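Local coordinates for protein purine nucleoside phosphorylase (PDB 6TK9) that probably catalyses the phosphate-dependent cleavage of purine nucleosides such as inosine and guanosine, releasing the free purine base and ribose 1-phosphate, at residues Y3-E8 with I49-V54; I44-I49 with L75-R80; G79-Y84 with E90-P95. All coordinates share one frame; numbering follows the deposited sequence.

Contact 1: residues Y3-E8 with I49-V54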
loop_
_atom_site.group_PDB
_atom_site.type_symbol
_atom_site.label_atom_id
_atom_site.label_comp_id
_atom_site.label_asym_id
_atom_site.label_seq_id
_atom_site.Cartn_x
_atom_site.Cartn_y
_atom_site.Cartn_z
ATOM N N TYR A 3 -4.929 42.390 -0.953
ATOM C CA TYR A 3 -5.712 43.042 0.127
ATOM C C TYR A 3 -6.227 44.366 -0.426
ATOM O O TYR A 3 -7.438 44.545 -0.390
ATOM C CB TYR A 3 -4.956 43.344 1.426
ATOM C CG TYR A 3 -5.866 43.958 2.464
ATOM C CD1 TYR A 3 -6.767 43.173 3.166
ATOM C CD2 TYR A 3 -5.898 45.326 2.689
ATOM C CE1 TYR A 3 -7.649 43.715 4.088
ATOM C CE2 TYR A 3 -6.776 45.889 3.604
ATOM C CZ TYR A 3 -7.652 45.080 4.309
ATOM O OH TYR A 3 -8.503 45.606 5.230
ATOM N N ASP A 4 -5.328 45.229 -0.910
ATOM C CA ASP A 4 -5.686 46.501 -1.595
ATOM C C ASP A 4 -6.402 46.133 -2.905
ATOM O O ASP A 4 -7.389 46.805 -3.252
ATOM C CB ASP A 4 -4.472 47.429 -1.732
ATOM C CG ASP A 4 -3.898 47.895 -0.394
ATOM O OD1 ASP A 4 -4.677 48.081 0.550
ATOM O OD2 ASP A 4 -2.676 48.041 -0.296
ATOM N N LYS A 5 -5.965 45.060 -3.558
ATOM C CA LYS A 5 -6.613 44.454 -4.749
ATOM C C LYS A 5 -8.012 43.956 -4.368
ATOM O O LYS A 5 -8.930 44.128 -5.186
ATOM C CB LYS A 5 -5.811 43.257 -5.266
ATOM C CG LYS A 5 -4.745 43.540 -6.314
ATOM C CD LYS A 5 -4.287 42.265 -7.027
ATOM C CE LYS A 5 -3.032 42.434 -7.857
ATOM N NZ LYS A 5 -2.373 41.129 -8.125
ATOM N N ILE A 6 -8.138 43.304 -3.207
ATOM C CA ILE A 6 -9.420 42.745 -2.688
ATOM C C ILE A 6 -10.394 43.909 -2.468
ATOM O O ILE A 6 -11.508 43.845 -2.999
ATOM C CB ILE A 6 -9.193 41.906 -1.410
ATOM C CG1 ILE A 6 -8.495 40.586 -1.721
ATOM C CG2 ILE A 6 -10.488 41.658 -0.656
ATOM C CD1 ILE A 6 -8.098 39.821 -0.475
ATOM N N GLN A 7 -9.980 44.943 -1.741
ATOM C CA GLN A 7 -10.819 46.136 -1.449
ATOM C C GLN A 7 -11.173 46.868 -2.757
ATOM O O GLN A 7 -12.289 47.385 -2.827
ATOM C CB GLN A 7 -10.131 47.043 -0.425
ATOM C CG GLN A 7 -10.087 46.475 1.000
ATOM C CD GLN A 7 -11.420 46.037 1.571
ATOM O OE1 GLN A 7 -12.432 46.732 1.476
ATOM N NE2 GLN A 7 -11.432 44.862 2.181
ATOM N N GLU A 8 -10.286 46.908 -3.755
ATOM C CA GLU A 8 -10.600 47.497 -5.079
ATOM C C GLU A 8 -11.826 46.760 -5.612
ATOM O O GLU A 8 -12.766 47.441 -6.074
ATOM C CB GLU A 8 -9.440 47.415 -6.078
ATOM C CG GLU A 8 -8.476 48.596 -6.049
ATOM C CD GLU A 8 -7.851 48.987 -7.390
ATOM O OE1 GLU A 8 -7.852 48.161 -8.315
ATOM O OE2 GLU A 8 -7.356 50.134 -7.511
ATOM N N ILE A 49 -15.000 43.106 -12.998
ATOM C CA ILE A 49 -14.552 43.280 -11.582
ATOM C C ILE A 49 -13.033 43.393 -11.570
ATOM O O ILE A 49 -12.326 42.533 -12.085
ATOM C CB ILE A 49 -15.026 42.145 -10.647
ATOM C CG1 ILE A 49 -16.530 41.888 -10.739
ATOM C CG2 ILE A 49 -14.604 42.424 -9.204
ATOM C CD1 ILE A 49 -16.966 40.654 -9.984
ATOM N N PRO A 50 -12.477 44.459 -10.969
ATOM C CA PRO A 50 -11.030 44.601 -10.855
ATOM C C PRO A 50 -10.333 43.341 -10.326
ATOM O O PRO A 50 -10.716 42.871 -9.304
ATOM C CB PRO A 50 -10.873 45.753 -9.848
ATOM C CG PRO A 50 -12.121 46.582 -10.011
ATOM C CD PRO A 50 -13.209 45.597 -10.393
ATOM N N HIS A 51 -9.321 42.855 -11.050
ATOM C CA HIS A 51 -8.371 41.783 -10.645
ATOM C C HIS A 51 -9.055 40.414 -10.665
ATOM O O HIS A 51 -8.476 39.470 -10.105
ATOM C CB HIS A 51 -7.774 42.072 -9.261
ATOM C CG HIS A 51 -7.281 43.467 -9.093
ATOM N ND1 HIS A 51 -6.281 43.993 -9.885
ATOM C CD2 HIS A 51 -7.648 44.446 -8.234
ATOM C CE1 HIS A 51 -6.055 45.242 -9.524
ATOM N NE2 HIS A 51 -6.881 45.543 -8.509
ATOM N N PHE A 52 -10.244 40.301 -11.263
ATOM C CA PHE A 52 -11.009 39.031 -11.316
ATOM C C PHE A 52 -10.544 38.252 -12.540
ATOM O O PHE A 52 -10.473 38.790 -13.648
ATOM C CB PHE A 52 -12.524 39.255 -11.329
ATOM C CG PHE A 52 -13.277 38.849 -10.082
ATOM C CD1 PHE A 52 -13.175 39.585 -8.909
ATOM C CD2 PHE A 52 -14.133 37.759 -10.097
ATOM C CE1 PHE A 52 -13.894 39.228 -7.781
ATOM C CE2 PHE A 52 -14.870 37.420 -8.976
ATOM C CZ PHE A 52 -14.751 38.157 -7.823
ATOM N N PRO A 53 -10.204 36.960 -12.359
ATOM C CA PRO A 53 -9.913 36.090 -13.485
ATOM C C PRO A 53 -11.240 35.799 -14.193
ATOM O O PRO A 53 -12.222 35.668 -13.502
ATOM C CB PRO A 53 -9.300 34.865 -12.806
ATOM C CG PRO A 53 -10.034 34.798 -11.491
ATOM C CD PRO A 53 -10.159 36.250 -11.072
ATOM N N VAL A 54 -11.236 35.744 -15.524
ATOM C CA VAL A 54 -12.438 35.391 -16.331
ATOM C C VAL A 54 -12.398 33.888 -16.612
ATOM O O VAL A 54 -11.326 33.360 -16.902
ATOM C CB VAL A 54 -12.556 36.209 -17.635
ATOM C CG1 VAL A 54 -12.417 37.696 -17.365
ATOM C CG2 VAL A 54 -11.568 35.757 -18.702
#

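Contact 2: residues I44-I49 with L75-R80. With PO4 (phosphate ion), chain G.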
loop_
_atom_site.group_PDB
_atom_site.type_symbol
_atom_site.label_atom_id
_atom_site.label_comp_id
_atom_site.label_asym_id
_atom_site.label_seq_id
_atom_site.Cartn_x
_atom_site.Cartn_y
_atom_site.Cartn_z
ATOM N N ILE A 44 -22.953 40.708 -12.027
ATOM C CA ILE A 44 -21.697 41.301 -12.574
ATOM C C ILE A 44 -20.833 40.213 -13.209
ATOM O O ILE A 44 -20.308 39.348 -12.512
ATOM C CB ILE A 44 -20.934 42.027 -11.457
ATOM C CG1 ILE A 44 -21.869 42.832 -10.546
ATOM C CG2 ILE A 44 -19.836 42.884 -12.069
ATOM C CD1 ILE A 44 -21.328 43.045 -9.161
ATOM N N PRO A 45 -20.586 40.252 -14.536
ATOM C CA PRO A 45 -19.608 39.354 -15.148
ATOM C C PRO A 45 -18.198 39.601 -14.581
ATOM O O PRO A 45 -17.889 40.718 -14.190
ATOM C CB PRO A 45 -19.647 39.654 -16.652
ATOM C CG PRO A 45 -20.484 40.916 -16.809
ATOM C CD PRO A 45 -21.180 41.188 -15.494
ATOM N N TYR A 46 -17.373 38.554 -14.548
ATOM C CA TYR A 46 -16.049 38.545 -13.870
ATOM C C TYR A 46 -15.130 39.594 -14.514
ATOM O O TYR A 46 -14.434 40.326 -13.750
ATOM C CB TYR A 46 -15.479 37.129 -13.894
ATOM C CG TYR A 46 -16.189 36.117 -13.021
ATOM C CD1 TYR A 46 -17.100 36.494 -12.046
ATOM C CD2 TYR A 46 -15.884 34.766 -13.126
ATOM C CE1 TYR A 46 -17.733 35.551 -11.251
ATOM C CE2 TYR A 46 -16.486 33.815 -12.322
ATOM C CZ TYR A 46 -17.411 34.211 -11.372
ATOM O OH TYR A 46 -18.006 33.277 -10.579
ATOM N N GLY A 47 -15.199 39.713 -15.853
ATOM C CA GLY A 47 -14.379 40.619 -16.679
ATOM C C GLY A 47 -14.441 42.075 -16.243
ATOM O O GLY A 47 -13.483 42.797 -16.512
ATOM N N GLU A 48 -15.542 42.493 -15.630
ATOM C CA GLU A 48 -15.804 43.894 -15.209
ATOM C C GLU A 48 -15.280 44.150 -13.793
ATOM O O GLU A 48 -15.218 45.336 -13.426
ATOM C CB GLU A 48 -17.308 44.201 -15.221
ATOM C CG GLU A 48 -17.926 44.312 -16.613
ATOM C CD GLU A 48 -19.438 44.515 -16.634
ATOM O OE1 GLU A 48 -20.016 44.920 -15.566
ATOM O OE2 GLU A 48 -20.045 44.246 -17.713
ATOM N N ILE A 49 -15.000 43.106 -12.998
ATOM C CA ILE A 49 -14.552 43.280 -11.582
ATOM C C ILE A 49 -13.033 43.393 -11.570
ATOM O O ILE A 49 -12.326 42.533 -12.085
ATOM C CB ILE A 49 -15.026 42.145 -10.647
ATOM C CG1 ILE A 49 -16.530 41.888 -10.739
ATOM C CG2 ILE A 49 -14.604 42.424 -9.204
ATOM C CD1 ILE A 49 -16.966 40.654 -9.984
ATOM N N LEU A 75 -24.230 35.015 -2.114
ATOM C CA LEU A 75 -23.267 35.274 -3.219
ATOM C C LEU A 75 -23.134 33.979 -4.021
ATOM O O LEU A 75 -22.675 32.988 -3.450
ATOM C CB LEU A 75 -21.916 35.700 -2.637
ATOM C CG LEU A 75 -20.896 36.250 -3.637
ATOM C CD1 LEU A 75 -21.401 37.511 -4.320
ATOM C CD2 LEU A 75 -19.580 36.551 -2.951
ATOM N N VAL A 76 -23.588 33.976 -5.273
ATOM C CA VAL A 76 -23.454 32.815 -6.206
ATOM C C VAL A 76 -22.414 33.181 -7.278
ATOM O O VAL A 76 -22.532 34.241 -7.889
ATOM C CB VAL A 76 -24.824 32.412 -6.786
ATOM C CG1 VAL A 76 -24.725 31.246 -7.759
ATOM C CG2 VAL A 76 -25.811 32.095 -5.671
ATOM N N TYR A 77 -21.371 32.365 -7.415
ATOM C CA TYR A 77 -20.376 32.365 -8.512
ATOM C C TYR A 77 -20.920 31.451 -9.587
ATOM O O TYR A 77 -20.940 30.259 -9.350
ATOM C CB TYR A 77 -19.025 31.864 -8.000
ATOM C CG TYR A 77 -18.427 32.772 -6.963
ATOM C CD1 TYR A 77 -18.754 32.640 -5.629
ATOM C CD2 TYR A 77 -17.626 33.834 -7.327
ATOM C CE1 TYR A 77 -18.242 33.498 -4.671
ATOM C CE2 TYR A 77 -17.110 34.704 -6.381
ATOM C CZ TYR A 77 -17.406 34.526 -5.049
ATOM O OH TYR A 77 -16.877 35.365 -4.118
ATOM N N LYS A 78 -21.483 31.998 -10.651
ATOM C CA LYS A 78 -21.969 31.172 -11.785
ATOM C C LYS A 78 -20.723 30.773 -12.587
ATOM O O LYS A 78 -20.295 31.570 -13.445
ATOM C CB LYS A 78 -23.050 31.897 -12.605
ATOM C CG LYS A 78 -23.586 31.081 -13.780
ATOM C CD LYS A 78 -24.835 31.593 -14.502
ATOM C CE LYS A 78 -25.294 30.582 -15.541
ATOM N NZ LYS A 78 -26.575 30.949 -16.192
ATOM N N GLY A 79 -20.132 29.620 -12.255
ATOM C CA GLY A 79 -18.839 29.142 -12.799
ATOM C C GLY A 79 -17.647 29.672 -12.008
ATOM O O GLY A 79 -17.856 30.528 -11.124
ATOM N N ARG A 80 -16.440 29.189 -12.329
ATOM C CA ARG A 80 -15.160 29.473 -11.611
ATOM C C ARG A 80 -14.003 29.376 -12.606
ATOM O O ARG A 80 -14.273 29.176 -13.818
ATOM C CB ARG A 80 -14.903 28.525 -10.431
ATOM C CG ARG A 80 -15.009 27.041 -10.764
ATOM C CD ARG A 80 -14.039 26.163 -9.995
ATOM N NE ARG A 80 -14.440 25.944 -8.616
ATOM C CZ ARG A 80 -15.314 25.023 -8.219
ATOM N NH1 ARG A 80 -15.902 24.236 -9.105
ATOM N NH2 ARG A 80 -15.619 24.912 -6.932
HETATM P P PO4 G . -15.365 21.889 -11.810
HETATM O O1 PO4 G . -15.011 23.379 -11.934
HETATM O O2 PO4 G . -15.029 21.165 -13.111
HETATM O O3 PO4 G . -16.842 21.704 -11.525
HETATM O O4 PO4 G . -14.578 21.309 -10.638
#

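Contact 3: residues G79-Y84 with E90-P95. With PO4 (phosphate ion), chain G.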
loop_
_atom_site.group_PDB
_atom_site.type_symbol
_atom_site.label_atom_id
_atom_site.label_comp_id
_atom_site.label_asym_id
_atom_site.label_seq_id
_atom_site.Cartn_x
_atom_site.Cartn_y
_atom_site.Cartn_z
ATOM N N GLY A 79 -20.132 29.620 -12.255
ATOM C CA GLY A 79 -18.839 29.142 -12.799
ATOM C C GLY A 79 -17.647 29.672 -12.008
ATOM O O GLY A 79 -17.856 30.528 -11.124
ATOM N N ARG A 80 -16.440 29.189 -12.329
ATOM C CA ARG A 80 -15.160 29.473 -11.611
ATOM C C ARG A 80 -14.003 29.376 -12.606
ATOM O O ARG A 80 -14.273 29.176 -13.818
ATOM C CB ARG A 80 -14.903 28.525 -10.431
ATOM C CG ARG A 80 -15.009 27.041 -10.764
ATOM C CD ARG A 80 -14.039 26.163 -9.995
ATOM N NE ARG A 80 -14.440 25.944 -8.616
ATOM C CZ ARG A 80 -15.314 25.023 -8.219
ATOM N NH1 ARG A 80 -15.902 24.236 -9.105
ATOM N NH2 ARG A 80 -15.619 24.912 -6.932
ATOM N N VAL A 81 -12.774 29.550 -12.111
ATOM C CA VAL A 81 -11.525 29.422 -12.907
ATOM C C VAL A 81 -10.703 28.262 -12.346
ATOM O O VAL A 81 -10.882 27.869 -11.166
ATOM C CB VAL A 81 -10.738 30.741 -12.940
ATOM C CG1 VAL A 81 -11.578 31.844 -13.563
ATOM C CG2 VAL A 81 -10.232 31.155 -11.569
ATOM N N HIS A 82 -9.848 27.701 -13.184
ATOM C CA HIS A 82 -9.013 26.526 -12.844
ATOM C C HIS A 82 -7.543 26.865 -13.067
ATOM O O HIS A 82 -7.218 27.708 -13.940
ATOM C CB HIS A 82 -9.452 25.321 -13.674
ATOM C CG HIS A 82 -10.930 25.121 -13.648
ATOM N ND1 HIS A 82 -11.767 25.691 -14.585
ATOM C CD2 HIS A 82 -11.720 24.445 -12.785
ATOM C CE1 HIS A 82 -13.012 25.361 -14.306
ATOM N NE2 HIS A 82 -13.011 24.596 -13.208
ATOM N N TYR A 83 -6.703 26.198 -12.301
ATOM C CA TYR A 83 -5.241 26.110 -12.505
ATOM C C TYR A 83 -4.949 25.596 -13.920
ATOM O O TYR A 83 -3.997 26.086 -14.503
ATOM C CB TYR A 83 -4.651 25.257 -11.383
ATOM C CG TYR A 83 -3.154 25.204 -11.349
ATOM C CD1 TYR A 83 -2.417 26.314 -10.996
ATOM C CD2 TYR A 83 -2.477 24.019 -11.593
ATOM C CE1 TYR A 83 -1.037 26.261 -10.913
ATOM C CE2 TYR A 83 -1.094 23.950 -11.525
ATOM C CZ TYR A 83 -0.368 25.077 -11.187
ATOM O OH TYR A 83 0.993 25.020 -11.119
ATOM N N TYR A 84 -5.751 24.708 -14.504
ATOM C CA TYR A 84 -5.408 24.143 -15.839
ATOM C C TYR A 84 -5.510 25.236 -16.898
ATOM O O TYR A 84 -4.814 25.110 -17.894
ATOM C CB TYR A 84 -6.208 22.898 -16.242
ATOM C CG TYR A 84 -7.706 23.040 -16.199
ATOM C CD1 TYR A 84 -8.378 23.768 -17.176
ATOM C CD2 TYR A 84 -8.452 22.449 -15.190
ATOM C CE1 TYR A 84 -9.751 23.923 -17.138
ATOM C CE2 TYR A 84 -9.830 22.581 -15.152
ATOM C CZ TYR A 84 -10.477 23.329 -16.124
ATOM O OH TYR A 84 -11.829 23.482 -16.098
ATOM N N GLU A 90 -3.177 31.293 -6.434
ATOM C CA GLU A 90 -3.617 32.595 -5.873
ATOM C C GLU A 90 -4.701 33.261 -6.757
ATOM O O GLU A 90 -5.740 33.695 -6.216
ATOM C CB GLU A 90 -2.378 33.467 -5.711
ATOM C CG GLU A 90 -2.689 34.887 -5.299
ATOM C CD GLU A 90 -1.623 35.855 -5.754
ATOM O OE1 GLU A 90 -1.039 36.502 -4.880
ATOM O OE2 GLU A 90 -1.375 35.935 -6.982
ATOM N N GLU A 91 -4.493 33.352 -8.072
ATOM C CA GLU A 91 -5.451 34.010 -9.004
ATOM C C GLU A 91 -6.791 33.273 -8.932
ATOM O O GLU A 91 -7.848 33.947 -8.976
ATOM C CB GLU A 91 -4.906 34.052 -10.440
ATOM C CG GLU A 91 -3.896 35.171 -10.700
ATOM C CD GLU A 91 -3.362 35.220 -12.131
ATOM O OE1 GLU A 91 -2.999 34.152 -12.696
ATOM O OE2 GLU A 91 -3.326 36.332 -12.693
ATOM N N VAL A 92 -6.735 31.941 -8.815
ATOM C CA VAL A 92 -7.908 31.016 -8.754
ATOM C C VAL A 92 -8.752 31.328 -7.506
ATOM O O VAL A 92 -9.982 31.126 -7.559
ATOM C CB VAL A 92 -7.447 29.536 -8.808
ATOM C CG1 VAL A 92 -8.463 28.574 -8.223
ATOM C CG2 VAL A 92 -7.093 29.086 -10.226
ATOM N N VAL A 93 -8.152 31.785 -6.411
ATOM C CA VAL A 93 -8.908 31.981 -5.140
ATOM C C VAL A 93 -9.242 33.456 -4.928
ATOM O O VAL A 93 -9.744 33.773 -3.830
ATOM C CB VAL A 93 -8.143 31.437 -3.918
ATOM C CG1 VAL A 93 -7.947 29.933 -3.990
ATOM C CG2 VAL A 93 -6.824 32.164 -3.718
ATOM N N PHE A 94 -8.940 34.345 -5.878
ATOM C CA PHE A 94 -9.273 35.782 -5.719
ATOM C C PHE A 94 -10.780 35.882 -5.457
ATOM O O PHE A 94 -11.160 36.375 -4.390
ATOM C CB PHE A 94 -8.735 36.648 -6.862
ATOM C CG PHE A 94 -8.875 38.119 -6.554
ATOM C CD1 PHE A 94 -8.084 38.719 -5.581
ATOM C CD2 PHE A 94 -9.862 38.886 -7.162
ATOM C CE1 PHE A 94 -8.256 40.057 -5.245
ATOM C CE2 PHE A 94 -10.029 40.225 -6.828
ATOM C CZ PHE A 94 -9.226 40.807 -5.872
ATOM N N PRO A 95 -11.673 35.338 -6.332
ATOM C CA PRO A 95 -13.119 35.433 -6.122
ATOM C C PRO A 95 -13.558 35.083 -4.687
ATOM O O PRO A 95 -14.064 35.982 -4.028
ATOM C CB PRO A 95 -13.718 34.491 -7.183
ATOM C CG PRO A 95 -12.692 34.473 -8.291
ATOM C CD PRO A 95 -11.357 34.617 -7.579
HETATM P P PO4 G . -15.365 21.889 -11.810
HETATM O O1 PO4 G . -15.011 23.379 -11.934
HETATM O O2 PO4 G . -15.029 21.165 -13.111
HETATM O O3 PO4 G . -16.842 21.704 -11.525
HETATM O O4 PO4 G . -14.578 21.309 -10.638
#

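Contact 1: residues Y3-E8 with I49-V54
H51 is held from two directions by side chains of the helix that begins at D4: K5 lies over a face of its imidazole and E8 takes the nitrogen at its edge. The polar part is a single histidine-carboxylate hydrogen bond. H51 NE2 donates to E8 OE1 at 2.8 Å, but the bond is bent, with an angle of 136° at the hydrogen. The acceptor is tilted out of the ring plane, and the donor meets OE1 from above the plane of the carboxylate. A bend in the E8 chain at chi2 (-147°) brings OE1 to NE2.

The motif is a turn docked on the first turns of an N-terminal helix. I49 to F52 form a type II beta turn, closed by F52 N bonding I49 O, within the loop between strands 39-45 and 63-66. H51 takes the left-handed corner with a phi of 73°, and Y3 is at the N-cap position of helix 4-14.

The apolar part is a CH-pi contact and belongs to K5. Its CG stands over the centre of the H51 ring, 3.6 Å from the centroid and almost along the ring normal, while CD continues across the same face, 3.8 Å from H51 CG. The two side chains cross at about a right angle, and K5 is extended beyond CG. An alanine in place of H51 would probably leave the E8 carboxylate without this donor, free to turn toward solvent, and uncover the methylenes of K5. P50 adds looser packing, its CG 4.1 Å from E8 O. F94 of helix 94-102 packs on both H51 and I6, while P50 touches Y12 farther along helix 4-14.

Contact 2: residues I44-I49 with L75-R80
Y77, next to last in strand 72-78, meets Y46 ring to hydroxyl rather than face to face. The Y46 OH lies at the edge of the Y77 ring, in its plane, 3.1 Å from CB of Y77 and 3.3 Å from its CD2, and the two side chains cross at about a right angle. Y77 CG stands beside its own backbone N (chi1 -64°), which turns this edge of the ring to the hydroxyl; at the far end of the ring, Y77 OH has a weak hydrogen bond to P95 O.

K78 adds mainly backbone, its N 3.7 Å from the Y46 OH, while its ammonium group leads off to a salt bridge with D36. At G79 the strand has ended, and here the one hydrogen bond between the segments forms: Y46 OH donates to G79 O at 2.8 Å. The hydroxyl stands 35° above the carbonyl plane, and the oxygen it meets is at the edge of the tyrosine ring. R80 then begins its side chain away from segment 44-49, and its guanidinium bonds the phosphate; its backbone N is bonded to H60 and its O to S55.

Strands 39-45 and 72-78 flank strand 63-66 in the mixed sheet, and Y46, in the 3-10 segment just after the first of them, reaches across to the backbone just past the end of strand 72-78. A buried tyrosine hydroxyl is thus satisfied by a main-chain carbonyl just past the strand, a bond likely to limit rotation of the peptide leading into R80.

Contact 3: residues G79-Y84 with E90-P95
O1 of the bound phosphate is gripped by two side chains of one loop. H82 NE2 donates to it at 2.7 Å along an almost straight path (171°), with O1 lying in the plane of the imidazole at its edge. R80 NH1 reaches the same oxygen at 3.1 Å, somewhat bent at 148°, with O1 near the guanidinium plane. R80 arrives by a folded route: CG sits between the backbone N and the carbonyl carbon (chi1 52°), and the chain bends again at chi2 and chi3. S29, S211 and the backbone N of A112 also bond the ion, a set consistent with the phosphate-binding site of purine nucleoside phosphorylases. E215 salt-bridges R80 NE, and R80 NH1 also bonds T110 O, so the guanidinium is held by protein groups as well and its rotation is probably limited.

From R80 to H82 the backbone is extended, and V81 and H82 set off to different sides. H82 points away from segment 90-95, whereas V81 points toward it and slides past V92 in the opposite direction. V81 CG2 rests 3.7 Å from V92 CA and 4.0 Å from V92 CG2. That V92 methyl also lies against the main chain at the H82-Y83 peptide, 3.6 Å from Y83 N.

Past this point the loop reaches a neighbouring subunit, where R141 of that chain bonds Y83 O and makes a cation-pi contact with the Y83 ring. The chemistry is thus divided across one strip of backbone: directional bonds hold the anion on one side, while nondirectional valine packing on the other probably steadies the peptides from which R80 and H82 extend to the phosphate.

The three contacts form a compact cluster on one side of the chain's centre, their own centres 11 to 12 Å apart. Contacts 1 and 2 interlock along the sequence, since their segments alternate and share I49; F52 of the first also packs on Y46 of the second. Contact 3 follows, taking up G79 and R80 where contact 2 leaves them as strand 72-78 gives way to the loop whose R80 and H82 bond the phosphate. F94, at the start of helix 94-102, closes the circuit by packing against K5, I6 and H51 of contact 1. A continuous path thus runs from a surface turn on helix 4-14, past the ends of strands 39-45 and 72-78, to the bound phosphate.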